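Local coordinates for protein aldehyde dehydrogenase (Burkholderia thailandensis, PDB 5J6B) that probably oxidises aldehydes to carboxylic acids with a nicotinamide coenzyme, and is held here in complex with NADPH, at residues Q93-E98 with F163-A168; V39-A44 with T190-L195. All coordinates share one frame; numbering follows the deposited sequence.

Interaction 1: Q93-E98 with F163-A168. With NDP (NADPH dihydro-nicotinamide-adenine-dinucleotide phosphate), chain F.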
# COMPACT_ATOMS: atom_id res chain seq x y z
N GLN A 93 14.59 10.85 36.16
CA GLN A 93 14.51 11.50 37.46
C GLN A 93 13.83 12.86 37.37
O GLN A 93 13.07 13.24 38.27
CB GLN A 93 15.92 11.61 38.07
CG GLN A 93 16.54 10.23 38.28
CD GLN A 93 17.98 10.28 38.78
OE1 GLN A 93 18.40 11.26 39.41
NE2 GLN A 93 18.73 9.21 38.51
N ALA A 94 14.06 13.60 36.29
CA ALA A 94 13.37 14.87 36.11
C ALA A 94 11.88 14.63 35.95
O ALA A 94 11.06 15.39 36.48
CB ALA A 94 13.93 15.61 34.89
N LEU A 95 11.52 13.58 35.22
CA LEU A 95 10.12 13.21 35.06
C LEU A 95 9.50 12.84 36.41
O LEU A 95 8.39 13.28 36.74
CB LEU A 95 10.03 12.06 34.07
CG LEU A 95 8.70 11.43 33.73
CD1 LEU A 95 7.71 12.52 33.36
CD2 LEU A 95 8.92 10.47 32.57
N CYS A 96 10.21 12.04 37.20
CA CYS A 96 9.74 11.65 38.52
C CYS A 96 9.38 12.87 39.37
O CYS A 96 8.30 12.93 39.97
CB CYS A 96 10.82 10.79 39.19
SG CYS A 96 10.37 10.11 40.78
N ILE A 97 10.27 13.88 39.38
CA ILE A 97 10.04 15.08 40.19
C ILE A 97 8.87 15.90 39.64
O ILE A 97 7.89 16.18 40.35
CB ILE A 97 11.33 15.93 40.25
CG1 ILE A 97 12.44 15.13 40.95
CG2 ILE A 97 11.06 17.27 40.93
CD1 ILE A 97 13.81 15.79 40.92
N GLU A 98 8.95 16.31 38.38
CA GLU A 98 8.02 17.33 37.89
C GLU A 98 6.62 16.77 37.66
O GLU A 98 5.65 17.53 37.71
CB GLU A 98 8.55 17.97 36.60
CG GLU A 98 8.56 17.08 35.37
CD GLU A 98 9.11 17.80 34.15
OE1 GLU A 98 9.04 19.06 34.12
OE2 GLU A 98 9.63 17.14 33.22
N PHE A 163 2.11 12.43 30.42
CA PHE A 163 3.16 11.73 29.66
C PHE A 163 3.97 12.78 28.92
O PHE A 163 3.94 12.82 27.68
CB PHE A 163 2.62 10.74 28.63
CG PHE A 163 1.95 9.53 29.20
CD1 PHE A 163 2.70 8.45 29.62
CD2 PHE A 163 0.57 9.44 29.22
CE1 PHE A 163 2.09 7.31 30.12
CE2 PHE A 163 -0.06 8.31 29.72
CZ PHE A 163 0.70 7.24 30.17
N PRO A 164 4.70 13.64 29.64
CA PRO A 164 5.22 14.85 28.99
C PRO A 164 6.31 14.55 27.97
O PRO A 164 6.38 15.25 26.95
CB PRO A 164 5.75 15.69 30.16
CG PRO A 164 6.06 14.70 31.22
CD PRO A 164 5.09 13.56 31.06
N LEU A 165 7.15 13.54 28.21
CA LEU A 165 8.16 13.19 27.21
C LEU A 165 7.51 12.55 25.99
O LEU A 165 7.69 13.00 24.85
CB LEU A 165 9.20 12.25 27.83
CG LEU A 165 10.13 12.83 28.90
CD1 LEU A 165 11.13 11.77 29.37
CD2 LEU A 165 10.86 14.03 28.32
N ASN A 166 6.75 11.47 26.21
CA ASN A 166 6.32 10.68 25.06
C ASN A 166 5.23 11.35 24.25
O ASN A 166 5.14 11.13 23.03
CB ASN A 166 5.84 9.29 25.49
CG ASN A 166 5.85 8.32 24.33
OD1 ASN A 166 6.81 8.29 23.55
ND2 ASN A 166 4.78 7.55 24.18
N LEU A 167 4.36 12.15 24.89
CA LEU A 167 3.31 12.78 24.09
C LEU A 167 3.83 13.99 23.34
O LEU A 167 3.32 14.30 22.26
CB LEU A 167 2.12 13.13 24.98
CG LEU A 167 1.42 11.86 25.47
CD1 LEU A 167 0.30 12.21 26.45
CD2 LEU A 167 0.88 11.01 24.29
N ALA A 168 4.88 14.65 23.85
CA ALA A 168 5.59 15.61 23.01
C ALA A 168 6.29 14.90 21.87
O ALA A 168 6.32 15.40 20.73
CB ALA A 168 6.59 16.42 23.85
PA NDP F . -5.08 20.28 29.87
O1A NDP F . -6.17 20.29 28.84
O2A NDP F . -5.50 20.98 31.16
O5B NDP F . -3.77 20.98 29.32
C5B NDP F . -3.03 20.37 28.24
C4B NDP F . -2.18 21.44 27.62
O4B NDP F . -3.04 22.46 27.05
C3B NDP F . -1.25 22.19 28.59
O3B NDP F . -0.01 22.47 27.94
C2B NDP F . -2.03 23.48 28.87
O2B NDP F . -1.22 24.61 29.26
C1B NDP F . -2.60 23.73 27.48
N9A NDP F . -3.72 24.67 27.45
C8A NDP F . -4.84 24.67 28.25
N7A NDP F . -5.72 25.59 27.93
C5A NDP F . -5.13 26.25 26.86
C6A NDP F . -5.56 27.32 26.05
N6A NDP F . -6.70 28.00 26.25
N1A NDP F . -4.75 27.71 25.04
C2A NDP F . -3.58 27.08 24.87
N3A NDP F . -3.06 26.08 25.59
C4A NDP F . -3.89 25.70 26.56
O3 NDP F . -4.75 18.77 30.25
PN NDP F . -3.67 18.12 31.23
O1N NDP F . -2.35 18.78 31.03
O2N NDP F . -4.19 18.25 32.65
O5D NDP F . -3.64 16.58 30.83
C5D NDP F . -4.68 15.63 31.15
C4D NDP F . -5.57 15.45 29.95
O4D NDP F . -4.79 14.96 28.82
C3D NDP F . -6.70 14.42 30.18
O3D NDP F . -7.96 14.80 29.64
C2D NDP F . -6.16 13.20 29.45
O2D NDP F . -7.09 12.20 29.07
C1D NDP F . -5.48 13.86 28.27
N1N NDP F . -4.55 12.91 27.66
C2N NDP F . -4.68 12.53 26.34
C3N NDP F . -3.93 11.55 25.79
C7N NDP F . -4.02 11.19 24.32
O7N NDP F . -2.95 11.05 23.71
N7N NDP F . -5.21 11.00 23.76
C4N NDP F . -3.00 10.74 26.66
C5N NDP F . -2.71 11.47 27.92
C6N NDP F . -3.50 12.42 28.38
P2B NDP F . -0.73 24.82 30.79
O1X NDP F . -1.02 23.60 31.61
O2X NDP F . 0.77 25.10 30.63
O3X NDP F . -1.50 26.05 31.32
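The Phe163 ring meets NADPH at its edge, nearly in its own plane, with Phe163 CD2 4.1 Å from NDP C5N; its CB points away from helix 88-99. The pyrrolidine ring of Pro164 turns the other way, and one methyl of Leu95 meets its CG-CD edge: Leu95 CD1 lies 3.5 Å from Pro164 CG, tighter than ordinary van der Waals contact, and 3.6 Å from Pro164 CD. Leu95 reaches this far because its CG stands anti to the backbone N (chi1 178°), which carries the fork off helix 88-99 toward the proline. The second methyl, Leu95 CD2, comes within 4.1 Å of Leu165 CD1, so the fork is shared between two successive residues. Helix 164-178 links the parallel strands 155-158 and 182-185 as the helix of a beta-alpha-beta unit in the Rossmann-like coenzyme-binding domain. Leu95, Pro164 and Leu165 also pack on Glu109 of helix 103-123, whose OE1 accepts the backbone N-H of Asn166. Leu167 N bonds to Phe163 O at 2.9 Å. Leu167 faces the coenzyme: Leu167 CD1 is 3.4 Å from NDP C5N, and Leu167 CD2 is 3.9 Å from the carboxamide oxygen NDP O7N.

Interaction 2: V39-A44 with T190-L195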
# COMPACT_ATOMS: atom_id res chain seq x y z
N VAL A 39 9.48 23.95 45.37
CA VAL A 39 9.95 24.35 44.04
C VAL A 39 11.24 23.60 43.72
O VAL A 39 12.22 23.64 44.48
CB VAL A 39 10.14 25.87 43.97
CG1 VAL A 39 10.85 26.25 42.68
CG2 VAL A 39 8.79 26.56 44.04
N ALA A 40 11.26 22.94 42.57
CA ALA A 40 12.39 22.12 42.15
C ALA A 40 13.35 22.87 41.25
O ALA A 40 14.55 22.60 41.28
CB ALA A 40 11.89 20.86 41.42
N THR A 41 12.85 23.79 40.43
CA THR A 41 13.69 24.53 39.48
C THR A 41 12.84 25.65 38.92
O THR A 41 11.65 25.77 39.22
CB THR A 41 14.23 23.63 38.37
OG1 THR A 41 15.20 24.34 37.59
CG2 THR A 41 13.09 23.17 37.45
N ARG A 42 13.46 26.48 38.09
CA ARG A 42 12.80 27.59 37.43
C ARG A 42 13.18 27.56 35.97
O ARG A 42 14.30 27.17 35.63
CB ARG A 42 13.19 28.92 38.08
CG ARG A 42 12.71 29.02 39.51
CD ARG A 42 13.15 30.31 40.19
NE ARG A 42 12.48 30.44 41.47
CZ ARG A 42 12.80 29.75 42.56
NH1 ARG A 42 13.79 28.86 42.53
NH2 ARG A 42 12.12 29.94 43.69
N VAL A 43 12.24 27.90 35.09
CA VAL A 43 12.52 27.90 33.66
C VAL A 43 12.02 29.20 33.05
O VAL A 43 11.19 29.91 33.62
CB VAL A 43 11.90 26.67 32.94
CG1 VAL A 43 11.98 25.42 33.82
CG2 VAL A 43 10.49 26.96 32.51
N ALA A 44 12.58 29.52 31.88
CA ALA A 44 12.21 30.74 31.17
C ALA A 44 10.79 30.63 30.62
O ALA A 44 10.46 29.66 29.93
CB ALA A 44 13.20 30.99 30.03
N THR A 190 4.97 20.67 33.86
CA THR A 190 6.01 19.67 33.56
C THR A 190 6.79 20.07 32.31
O THR A 190 6.76 19.37 31.30
CB THR A 190 5.38 18.28 33.37
OG1 THR A 190 4.47 18.32 32.26
CG2 THR A 190 4.64 17.81 34.62
N PRO A 191 7.55 21.17 32.37
CA PRO A 191 8.28 21.61 31.17
C PRO A 191 9.70 21.09 31.02
O PRO A 191 10.30 21.27 29.95
CB PRO A 191 8.29 23.14 31.34
CG PRO A 191 8.41 23.32 32.84
CD PRO A 191 7.72 22.11 33.49
N ILE A 192 10.26 20.46 32.06
CA ILE A 192 11.69 20.17 32.07
C ILE A 192 12.05 19.18 30.98
O ILE A 192 13.05 19.35 30.27
CB ILE A 192 12.12 19.66 33.46
CG1 ILE A 192 11.80 20.68 34.54
CG2 ILE A 192 13.62 19.34 33.44
CD1 ILE A 192 11.98 20.12 35.95
N GLY A 193 11.28 18.10 30.86
CA GLY A 193 11.60 17.09 29.87
C GLY A 193 11.63 17.65 28.47
O GLY A 193 12.57 17.39 27.70
N ALA A 194 10.61 18.44 28.12
CA ALA A 194 10.57 19.13 26.83
C ALA A 194 11.81 19.99 26.61
O ALA A 194 12.32 20.08 25.48
CB ALA A 194 9.31 19.99 26.73
N LEU A 195 12.31 20.64 27.66
CA LEU A 195 13.48 21.50 27.50
C LEU A 195 14.78 20.69 27.41
O LEU A 195 15.73 21.13 26.78
CB LEU A 195 13.55 22.51 28.65
CG LEU A 195 12.39 23.52 28.68
CD1 LEU A 195 12.40 24.33 29.96
CD2 LEU A 195 12.40 24.42 27.44
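A buried, purely apolar strand-on-helix contact joins strand 39-43, an inner strand of the small four-stranded sheet near the N-terminus, to the N-terminal part of helix 192-202 and the residues leading into it. Three side-chain pairs make it. Thr41 and Ile192 meet tip to tip, methyl against methyl, with Thr41 CG2 3.6 Å from Ile192 CD1. Thr41 OG1 is anti to the backbone N (chi1 -171°) and bonds to Lys11 O, which leaves CG2 to face the helix. Two residues along the strand, the side chain of Val43 lies obliquely across that of Leu195: Val43 CB is 3.8 Å from Leu195 CD1, and both valine methyls lie near the same leucine carbon. Val43 CG2 also approaches Pro191 CG at 4.2 Å. Pro191 and Leu195 are four residues apart, joined by the bond from Leu195 N to Pro191 O, and so both can face one valine. Ala40 and Thr41 both face Val31 of strand 29-32 in a classic beta bulge. No hydrogen bond crosses between 39-44 and 190-195, which meet through hydrocarbon packing, and the polar end of Thr41 is taken up by Lys11 O, outside the contact.

The centres of interactions 1 and 2 lie about 10 Å apart, and Glu98 joins them. Its carboxylate accepts two backbone N-H groups of 190-195: Glu98 OE1 is 2.8 Å from Ile192 N, and Glu98 OE2 is 3.0 Å from Gly193 N. This pair of probable hydrogen bonds places the carboxylate by the N-terminal part of helix 192-202, where, if ionised, it would probably interact favourably with the helix dipole. Through Leu95 and Glu98, helix 88-99 meets both helices that flank strand 182-185 in the chain, and Leu165 touches Ile197 directly. Interaction 1 reaches NADPH through Phe163 and Leu167; interaction 2 stands farther back, the side chain of Pro191 lying about 8 Å from the bound NDP.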